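Local atomic coordinates of protein B (Streptococcus agalactiae, PDB entry 5H6I), a protein that is a secreted CAMP factor, a pore-forming toxin with membrane-permeabilizing activity that is also classed among the bacterial Fc-binding proteins. Residues Ser180-Glu185 with Gly218-Pro223; Ile131-Ile136 with Lys149-Asp154; Gln39-Lys44 with Ser97-Leu102. All coordinates share one frame; numbering follows the deposited sequence.

Interaction 1 of 3, residues Ser180-Glu185 with Gly218-Pro223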
loop_
_atom_site.group_PDB
_atom_site.type_symbol
_atom_site.label_atom_id
_atom_site.label_comp_id
_atom_site.label_asym_id
_atom_site.label_seq_id
_atom_site.Cartn_x
_atom_site.Cartn_y
_atom_site.Cartn_z
ATOM N N SER A 180 3.174 -9.275 6.097
ATOM C CA SER A 180 2.571 -9.105 4.780
ATOM C C SER A 180 2.872 -10.297 3.880
ATOM O O SER A 180 2.032 -10.698 3.065
ATOM C CB SER A 180 3.066 -7.808 4.139
ATOM O OG SER A 180 2.456 -7.598 2.877
ATOM N N LYS A 181 4.066 -10.880 4.016
ATOM C CA LYS A 181 4.410 -12.049 3.213
ATOM C C LYS A 181 3.610 -13.270 3.649
ATOM O O LYS A 181 3.161 -14.056 2.808
ATOM C CB LYS A 181 5.911 -12.329 3.305
ATOM C CG LYS A 181 6.781 -11.084 3.340
ATOM C CD LYS A 181 6.581 -10.221 2.103
ATOM C CE LYS A 181 7.148 -8.826 2.311
ATOM N NZ LYS A 181 6.676 -8.227 3.590
ATOM N N LEU A 182 3.429 -13.448 4.960
ATOM C CA LEU A 182 2.585 -14.532 5.450
ATOM C C LEU A 182 1.137 -14.329 5.022
ATOM O O LEU A 182 0.445 -15.288 4.662
ATOM C CB LEU A 182 2.695 -14.632 6.973
ATOM C CG LEU A 182 1.636 -15.398 7.772
ATOM C CD1 LEU A 182 1.483 -16.836 7.283
ATOM C CD2 LEU A 182 1.971 -15.367 9.258
ATOM N N ASP A 183 0.665 -13.079 5.046
ATOM C CA ASP A 183 -0.690 -12.789 4.589
ATOM C C ASP A 183 -0.865 -13.158 3.122
ATOM O O ASP A 183 -1.878 -13.756 2.740
ATOM C CB ASP A 183 -1.013 -11.312 4.814
ATOM C CG ASP A 183 -2.497 -11.019 4.730
ATOM O OD1 ASP A 183 -3.060 -11.098 3.618
ATOM O OD2 ASP A 183 -3.102 -10.713 5.779
ATOM N N LYS A 184 0.115 -12.811 2.283
ATOM C CA LYS A 184 0.041 -13.181 0.874
ATOM C C LYS A 184 0.177 -14.686 0.683
ATOM O O LYS A 184 -0.399 -15.244 -0.257
ATOM C CB LYS A 184 1.121 -12.446 0.081
ATOM C CG LYS A 184 0.628 -11.842 -1.224
ATOM C CD LYS A 184 -0.460 -10.810 -0.980
ATOM C CE LYS A 184 -0.776 -10.029 -2.247
ATOM N NZ LYS A 184 -1.255 -10.917 -3.344
ATOM N N GLU A 185 0.928 -15.358 1.560
ATOM C CA GLU A 185 1.071 -16.805 1.449
ATOM C C GLU A 185 -0.207 -17.527 1.852
ATOM O O GLU A 185 -0.506 -18.600 1.316
ATOM C CB GLU A 185 2.246 -17.285 2.301
ATOM C CG GLU A 185 2.734 -18.683 1.951
ATOM C CD GLU A 185 3.206 -18.794 0.512
ATOM O OE1 GLU A 185 3.789 -17.815 -0.004
ATOM O OE2 GLU A 185 2.993 -19.859 -0.104
ATOM N N GLY A 218 -3.422 -17.700 12.970
ATOM C CA GLY A 218 -3.132 -17.459 14.374
ATOM C C GLY A 218 -1.759 -16.854 14.590
ATOM O O GLY A 218 -1.573 -16.013 15.474
ATOM N N VAL A 219 -0.777 -17.272 13.787
ATOM C CA VAL A 219 0.550 -16.669 13.863
ATOM C C VAL A 219 0.503 -15.223 13.390
ATOM O O VAL A 219 1.139 -14.340 13.978
ATOM C CB VAL A 219 1.559 -17.502 13.053
ATOM C CG1 VAL A 219 2.861 -16.738 12.864
ATOM C CG2 VAL A 219 1.815 -18.836 13.737
ATOM N N GLN A 220 -0.261 -14.956 12.326
ATOM C CA GLN A 220 -0.393 -13.591 11.828
ATOM C C GLN A 220 -1.068 -12.683 12.850
ATOM O O GLN A 220 -0.719 -11.502 12.957
ATOM C CB GLN A 220 -1.173 -13.595 10.510
ATOM C CG GLN A 220 -1.709 -12.237 10.084
ATOM C CD GLN A 220 -2.158 -12.219 8.636
ATOM O OE1 GLN A 220 -1.628 -12.951 7.800
ATOM N NE2 GLN A 220 -3.142 -11.381 8.331
ATOM N N LEU A 221 -2.020 -13.212 13.614
ATOM C CA LEU A 221 -2.716 -12.426 14.625
ATOM C C LEU A 221 -1.957 -12.341 15.942
ATOM O O LEU A 221 -2.404 -11.632 16.850
ATOM C CB LEU A 221 -4.111 -13.008 14.873
ATOM C CG LEU A 221 -5.097 -12.918 13.707
ATOM C CD1 LEU A 221 -6.251 -13.889 13.905
ATOM C CD2 LEU A 221 -5.611 -11.497 13.544
ATOM N N ASN A 222 -0.830 -13.038 16.070
ATOM C CA ASN A 222 -0.037 -13.019 17.292
ATOM C C ASN A 222 0.882 -11.803 17.291
ATOM O O ASN A 222 1.778 -11.703 16.445
ATOM C CB ASN A 222 0.774 -14.312 17.422
ATOM C CG ASN A 222 1.360 -14.503 18.810
ATOM O OD1 ASN A 222 1.487 -13.555 19.586
ATOM N ND2 ASN A 222 1.724 -15.740 19.128
ATOM N N PRO A 223 0.693 -10.858 18.217
ATOM C CA PRO A 223 1.568 -9.679 18.261
ATOM C C PRO A 223 2.947 -9.951 18.836
ATOM O O PRO A 223 3.777 -9.035 18.859
ATOM C CB PRO A 223 0.790 -8.695 19.155
ATOM C CG PRO A 223 -0.589 -9.291 19.320
ATOM C CD PRO A 223 -0.399 -10.765 19.196
#
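The amide nitrogen NE2 of Q220 donates a hydrogen bond of 2.6 Å to OD2 of D183, joining helix 179-196 to helix 203-220 in the C-terminal three-helix bundle, which helix 227-245 completes. The bond is bent, with an N-H...O angle of 143°. NE2 meets the anti side of OD2 from 24° outside the carboxylate plane, and the acceptor is likewise tilted out of the amide plane, the two flat groups standing 31° apart. Q220 spans the gap because its chain is stretched, CG lying opposite the backbone N and the chain staying extended beyond it. The other amide atom, OE1, rests against the D183 backbone, 3.3 Å from D183 CA. Beside the polar pair the contact turns apolar. L182 points at the facing helix, and its CD2 branch lies 3.8 Å from Q220 CB. I234 of helix 227-245 packs on L182, so this leucine is buried while the amide-carboxylate pair is partly exposed. K179 NZ donates hydrogen bonds to the carbonyl oxygens of Q220 and N222. On the apolar side, L182 CD2 approaches V219 CG1 to 4.0 Å.

Interaction 2 of 3, residues Ile131-Ile136 with Lys149-Asp154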
loop_
_atom_site.group_PDB
_atom_site.type_symbol
_atom_site.label_atom_id
_atom_site.label_comp_id
_atom_site.label_asym_id
_atom_site.label_seq_id
_atom_site.Cartn_x
_atom_site.Cartn_y
_atom_site.Cartn_z
ATOM N N ILE A 131 4.348 11.243 3.814
ATOM C CA ILE A 131 3.268 11.165 2.833
ATOM C C ILE A 131 2.036 11.898 3.347
ATOM O O ILE A 131 1.305 12.533 2.576
ATOM C CB ILE A 131 2.954 9.695 2.496
ATOM C CG1 ILE A 131 4.220 8.968 2.041
ATOM C CG2 ILE A 131 1.877 9.609 1.423
ATOM C CD1 ILE A 131 3.986 7.520 1.670
ATOM N N THR A 132 1.789 11.823 4.657
ATOM C CA THR A 132 0.704 12.592 5.256
ATOM C C THR A 132 0.914 14.086 5.040
ATOM O O THR A 132 -0.014 14.809 4.662
ATOM C CB THR A 132 0.600 12.271 6.749
ATOM O OG1 THR A 132 0.053 10.957 6.922
ATOM C CG2 THR A 132 -0.285 13.285 7.461
ATOM N N LYS A 133 2.142 14.563 5.262
ATOM C CA LYS A 133 2.441 15.974 5.044
ATOM C C LYS A 133 2.264 16.366 3.583
ATOM O O LYS A 133 1.930 17.518 3.287
ATOM C CB LYS A 133 3.864 16.287 5.510
ATOM C CG LYS A 133 3.943 16.850 6.918
ATOM C CD LYS A 133 5.179 16.355 7.656
ATOM C CE LYS A 133 6.447 16.981 7.100
ATOM N NZ LYS A 133 7.659 16.534 7.843
ATOM N N LEU A 134 2.478 15.428 2.659
ATOM C CA LEU A 134 2.313 15.740 1.243
ATOM C C LEU A 134 0.838 15.827 0.869
ATOM O O LEU A 134 0.414 16.775 0.198
ATOM C CB LEU A 134 3.029 14.694 0.388
ATOM C CG LEU A 134 2.919 14.876 -1.127
ATOM C CD1 LEU A 134 3.256 16.304 -1.519
ATOM C CD2 LEU A 134 3.827 13.894 -1.850
ATOM N N VAL A 135 0.042 14.843 1.296
ATOM C CA VAL A 135 -1.381 14.840 0.970
ATOM C C VAL A 135 -2.081 16.046 1.582
ATOM O O VAL A 135 -3.023 16.592 0.995
ATOM C CB VAL A 135 -2.026 13.516 1.424
ATOM C CG1 VAL A 135 -3.517 13.511 1.123
ATOM C CG2 VAL A 135 -1.343 12.336 0.748
ATOM N N ILE A 136 -1.631 16.488 2.759
ATOM C CA ILE A 136 -2.218 17.671 3.382
ATOM C C ILE A 136 -2.030 18.891 2.489
ATOM O O ILE A 136 -2.951 19.697 2.311
ATOM C CB ILE A 136 -1.617 17.891 4.783
ATOM C CG1 ILE A 136 -2.217 16.897 5.780
ATOM C CG2 ILE A 136 -1.849 19.318 5.255
ATOM C CD1 ILE A 136 -1.590 16.958 7.155
ATOM N N LYS A 149 5.617 21.401 -4.262
ATOM C CA LYS A 149 6.821 20.828 -4.854
ATOM C C LYS A 149 7.940 20.689 -3.830
ATOM O O LYS A 149 8.740 19.750 -3.913
ATOM C CB LYS A 149 7.277 21.682 -6.037
ATOM C CG LYS A 149 8.483 21.130 -6.781
ATOM C CD LYS A 149 8.254 19.691 -7.215
ATOM C CE LYS A 149 9.535 18.877 -7.112
ATOM N NZ LYS A 149 9.331 17.462 -7.528
ATOM N N ALA A 150 8.013 21.604 -2.862
ATOM C CA ALA A 150 9.010 21.477 -1.805
ATOM C C ALA A 150 8.732 20.260 -0.932
ATOM O O ALA A 150 9.665 19.603 -0.455
ATOM C CB ALA A 150 9.046 22.749 -0.957
ATOM N N GLN A 151 7.453 19.941 -0.718
ATOM C CA GLN A 151 7.107 18.782 0.097
ATOM C C GLN A 151 7.343 17.477 -0.655
ATOM O O GLN A 151 7.652 16.454 -0.033
ATOM C CB GLN A 151 5.654 18.882 0.557
ATOM C CG GLN A 151 5.240 17.820 1.562
ATOM C CD GLN A 151 6.201 17.710 2.730
ATOM O OE1 GLN A 151 6.609 18.715 3.312
ATOM N NE2 GLN A 151 6.568 16.482 3.078
ATOM N N VAL A 152 7.203 17.491 -1.983
ATOM C CA VAL A 152 7.496 16.297 -2.772
ATOM C C VAL A 152 8.967 15.925 -2.638
ATOM O O VAL A 152 9.320 14.742 -2.546
ATOM C CB VAL A 152 7.091 16.518 -4.242
ATOM C CG1 VAL A 152 7.751 15.489 -5.146
ATOM C CG2 VAL A 152 5.578 16.465 -4.388
ATOM N N ASN A 153 9.847 16.929 -2.608
ATOM C CA ASN A 153 11.264 16.661 -2.397
ATOM C C ASN A 153 11.540 16.196 -0.973
ATOM O O ASN A 153 12.453 15.392 -0.752
ATOM C CB ASN A 153 12.089 17.905 -2.724
ATOM C CG ASN A 153 12.020 18.277 -4.192
ATOM O OD1 ASN A 153 11.972 17.407 -5.063
ATOM N ND2 ASN A 153 12.014 19.574 -4.476
ATOM N N ASP A 154 10.770 16.691 -0.000
ATOM C CA ASP A 154 10.878 16.176 1.362
ATOM C C ASP A 154 10.581 14.684 1.403
ATOM O O ASP A 154 11.270 13.923 2.092
ATOM C CB ASP A 154 9.923 16.933 2.286
ATOM C CG ASP A 154 10.643 17.895 3.209
ATOM O OD1 ASP A 154 11.824 18.203 2.945
ATOM O OD2 ASP A 154 10.026 18.340 4.200
#
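With CG of L134 turned away from its backbone N (chi1 179°), the CD1 branch of this leucine swings across to the facing helix, where it reaches V152 and Q151. Q151 starts out in the same way, but its chain bends at chi2 (50°), which lays CG on the backbone of helix 121-139 and turns the amide toward the K133 side chain. The aliphatic part of the glutamine therefore does much of the packing: Q151 CG sits 3.6 Å from L134 CA and 3.7 Å from the carbonyl oxygen of K133. Its amide end lies against the lysine chain, which passes it at about a right angle, and Q151 NE2 comes to 3.6 Å from K133 CB. This is a van der Waals contact between an amide and a methylene chain. Farther out, K133 NZ stands 4.7 Å from D154 OD2, too long for a salt bridge, although the opposite charges probably attract one another at this distance.

Between L134 and V152 the contact is apolar. V152 presents CG2 to the leucine fork, 3.7 Å from L134 CD1 and 4.0 Å from L134 CD2. V105 and D104 of helix 93-115 touch L134 and V152 respectively, while V155 of helix 145-163 also packs on L134. The contact thus grades from a buried valine-leucine pair to a lysine at its rim. The axes of the two short segments approach to 9.2 Å and run at 166°, the nearly antiparallel packing of a helical hairpin within an all-helical bundle.

Interaction 3 of 3, residues Gln39-Lys44 with Ser97-Leu102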
loop_
_atom_site.group_PDB
_atom_site.type_symbol
_atom_site.label_atom_id
_atom_site.label_comp_id
_atom_site.label_asym_id
_atom_site.label_seq_id
_atom_site.Cartn_x
_atom_site.Cartn_y
_atom_site.Cartn_z
ATOM N N GLN A 39 -9.078 17.514 -19.448
ATOM C CA GLN A 39 -9.422 16.100 -19.549
ATOM C C GLN A 39 -8.213 15.187 -19.388
ATOM O O GLN A 39 -8.391 14.004 -19.080
ATOM C CB GLN A 39 -10.122 15.801 -20.880
ATOM C CG GLN A 39 -9.847 16.794 -21.991
ATOM C CD GLN A 39 -10.455 16.368 -23.315
ATOM O OE1 GLN A 39 -11.088 15.315 -23.412
ATOM N NE2 GLN A 39 -10.266 17.185 -24.345
ATOM N N GLN A 40 -6.994 15.698 -19.590
ATOM C CA GLN A 40 -5.811 14.902 -19.275
ATOM C C GLN A 40 -5.747 14.601 -17.784
ATOM O O GLN A 40 -5.603 13.443 -17.375
ATOM C CB GLN A 40 -4.537 15.623 -19.721
ATOM C CG GLN A 40 -4.585 16.241 -21.101
ATOM C CD GLN A 40 -3.417 17.178 -21.349
ATOM O OE1 GLN A 40 -2.988 17.903 -20.450
ATOM N NE2 GLN A 40 -2.899 17.170 -22.572
ATOM N N MET A 41 -5.852 15.642 -16.954
ATOM C CA MET A 41 -5.798 15.448 -15.510
ATOM C C MET A 41 -7.005 14.664 -15.012
ATOM O O MET A 41 -6.891 13.873 -14.069
ATOM C CB MET A 41 -5.703 16.800 -14.805
ATOM C CG MET A 41 -4.350 17.476 -14.954
ATOM S SD MET A 41 -4.386 19.209 -14.463
ATOM C CE MET A 41 -5.695 19.830 -15.514
ATOM N N ALA A 42 -8.170 14.871 -15.633
ATOM C CA ALA A 42 -9.348 14.094 -15.262
ATOM C C ALA A 42 -9.129 12.610 -15.525
ATOM O O ALA A 42 -9.537 11.761 -14.723
ATOM C CB ALA A 42 -10.573 14.603 -16.021
ATOM N N GLN A 43 -8.481 12.277 -16.644
ATOM C CA GLN A 43 -8.138 10.885 -16.912
ATOM C C GLN A 43 -6.987 10.418 -16.031
ATOM O O GLN A 43 -6.932 9.239 -15.662
ATOM C CB GLN A 43 -7.788 10.704 -18.389
ATOM C CG GLN A 43 -8.979 10.823 -19.326
ATOM C CD GLN A 43 -8.577 11.213 -20.736
ATOM O OE1 GLN A 43 -7.408 11.113 -21.110
ATOM N NE2 GLN A 43 -9.545 11.663 -21.524
ATOM N N LYS A 44 -6.064 11.319 -15.688
ATOM C CA LYS A 44 -4.991 10.963 -14.767
ATOM C C LYS A 44 -5.533 10.706 -13.366
ATOM O O LYS A 44 -5.051 9.812 -12.661
ATOM C CB LYS A 44 -3.933 12.067 -14.737
ATOM C CG LYS A 44 -2.705 11.728 -13.908
ATOM C CD LYS A 44 -1.886 10.624 -14.559
ATOM C CE LYS A 44 -0.638 10.309 -13.749
ATOM N NZ LYS A 44 -0.968 9.742 -12.412
ATOM N N SER A 97 -0.282 20.802 -10.353
ATOM C CA SER A 97 0.747 20.456 -9.379
ATOM C C SER A 97 0.207 19.526 -8.301
ATOM O O SER A 97 0.963 18.727 -7.738
ATOM C CB SER A 97 1.321 21.725 -8.750
ATOM O OG SER A 97 1.704 22.657 -9.747
ATOM N N ARG A 98 -1.090 19.614 -7.999
ATOM C CA ARG A 98 -1.691 18.700 -7.035
ATOM C C ARG A 98 -1.908 17.319 -7.641
ATOM O O ARG A 98 -1.745 16.304 -6.954
ATOM C CB ARG A 98 -3.009 19.275 -6.519
ATOM C CG ARG A 98 -2.866 20.649 -5.887
ATOM C CD ARG A 98 -4.211 21.260 -5.539
ATOM N NE ARG A 98 -4.066 22.617 -5.018
ATOM C CZ ARG A 98 -3.772 22.905 -3.755
ATOM N NH1 ARG A 98 -3.593 21.929 -2.875
ATOM N NH2 ARG A 98 -3.657 24.168 -3.367
ATOM N N VAL A 99 -2.271 17.262 -8.924
ATOM C CA VAL A 99 -2.449 15.977 -9.592
ATOM C C VAL A 99 -1.110 15.265 -9.743
ATOM O O VAL A 99 -1.012 14.048 -9.545
ATOM C CB VAL A 99 -3.147 16.177 -10.949
ATOM C CG1 VAL A 99 -3.051 14.917 -11.797
ATOM C CG2 VAL A 99 -4.602 16.574 -10.743
ATOM N N GLU A 100 -0.056 16.011 -10.086
ATOM C CA GLU A 100 1.264 15.405 -10.233
ATOM C C GLU A 100 1.785 14.882 -8.901
ATOM O O GLU A 100 2.403 13.813 -8.847
ATOM C CB GLU A 100 2.244 16.415 -10.828
ATOM C CG GLU A 100 1.958 16.786 -12.271
ATOM C CD GLU A 100 2.660 18.062 -12.690
ATOM O OE1 GLU A 100 3.103 18.819 -11.799
ATOM O OE2 GLU A 100 2.769 18.309 -13.909
ATOM N N ALA A 101 1.548 15.622 -7.815
ATOM C CA ALA A 101 2.012 15.189 -6.502
ATOM C C ALA A 101 1.321 13.915 -6.034
ATOM O O ALA A 101 1.839 13.238 -5.140
ATOM C CB ALA A 101 1.806 16.304 -5.475
ATOM N N LEU A 102 0.168 13.575 -6.614
ATOM C CA LEU A 102 -0.475 12.307 -6.282
ATOM C C LEU A 102 0.310 11.124 -6.833
ATOM O O LEU A 102 0.297 10.043 -6.236
ATOM C CB LEU A 102 -1.908 12.289 -6.810
ATOM C CG LEU A 102 -2.937 13.006 -5.935
ATOM C CD1 LEU A 102 -4.276 13.091 -6.645
ATOM C CD2 LEU A 102 -3.077 12.305 -4.593
#
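V99 points its branched side chain at helix 35-58 and divides its two methyl groups between neighbouring turns of that helix, joining helices 35-58 and 93-115 in the N-terminal helical bundle. CG1 goes to K44, CG2 to M41. The lysine and the valine slide past each other in opposite directions, so they meet alongside, through aliphatic carbons: K44 CG is 3.8 Å from V99 CG1, and K44 CB is 4.2 Å from the same methyl. The lysine chain leaves its helix with CG opposite the backbone N (chi1 -174°), then bends at chi2 and again at chi4. Its methylenes lie beside the valine while the ammonium is carried elsewhere, to a salt bridge with D48 on its own helix.

M41 behaves differently. Its CB is directed at helix 93-115 and stands 4.2 Å from V99 CG2, but the thioether beyond it leads away, with chi1 at -72°, and it is the root of the side chain that makes the contact. The backbones come nearest at this pair, M41 CA and V99 CA being 6.8 Å apart. L45 of helix 35-58 likewise touches V99. Residues 97-102 lie in the IgG constant region-binding region, 57-120, although the contact itself is internal to the bundle.

Between the two segments the chemistry is purely van der Waals. The buried V99 is the shared partner of M41 and K44. K44 packs its methylenes on V99, while its NZ, paired with D48, also bonds T103 OG1 just beyond the contact, so this polar link between the helices reaches past residues 97-102.

Along the chain interaction 3 closes first, interaction 2 follows and interaction 1 comes last. Interactions 2 and 3 belong to the N-terminal five-helix bundle, from helix 35-58 to helix 145-163. Their centres are 16 Å apart, and they touch where A101 of helix 93-115 meets L134 and V152, so helix 93-115 joins helix 35-58 to the hairpin of helices 121-139 and 145-163. Interaction 1 lies in the C-terminal three-helix bundle, helices 179-196 to 227-245, on the opposite side of the chain's centre. It touches neither of the others, its nearest atoms being about 15 Å from interaction 2 and 20 Å from interaction 3. The toxin thus consists of two separately packed helical bundles.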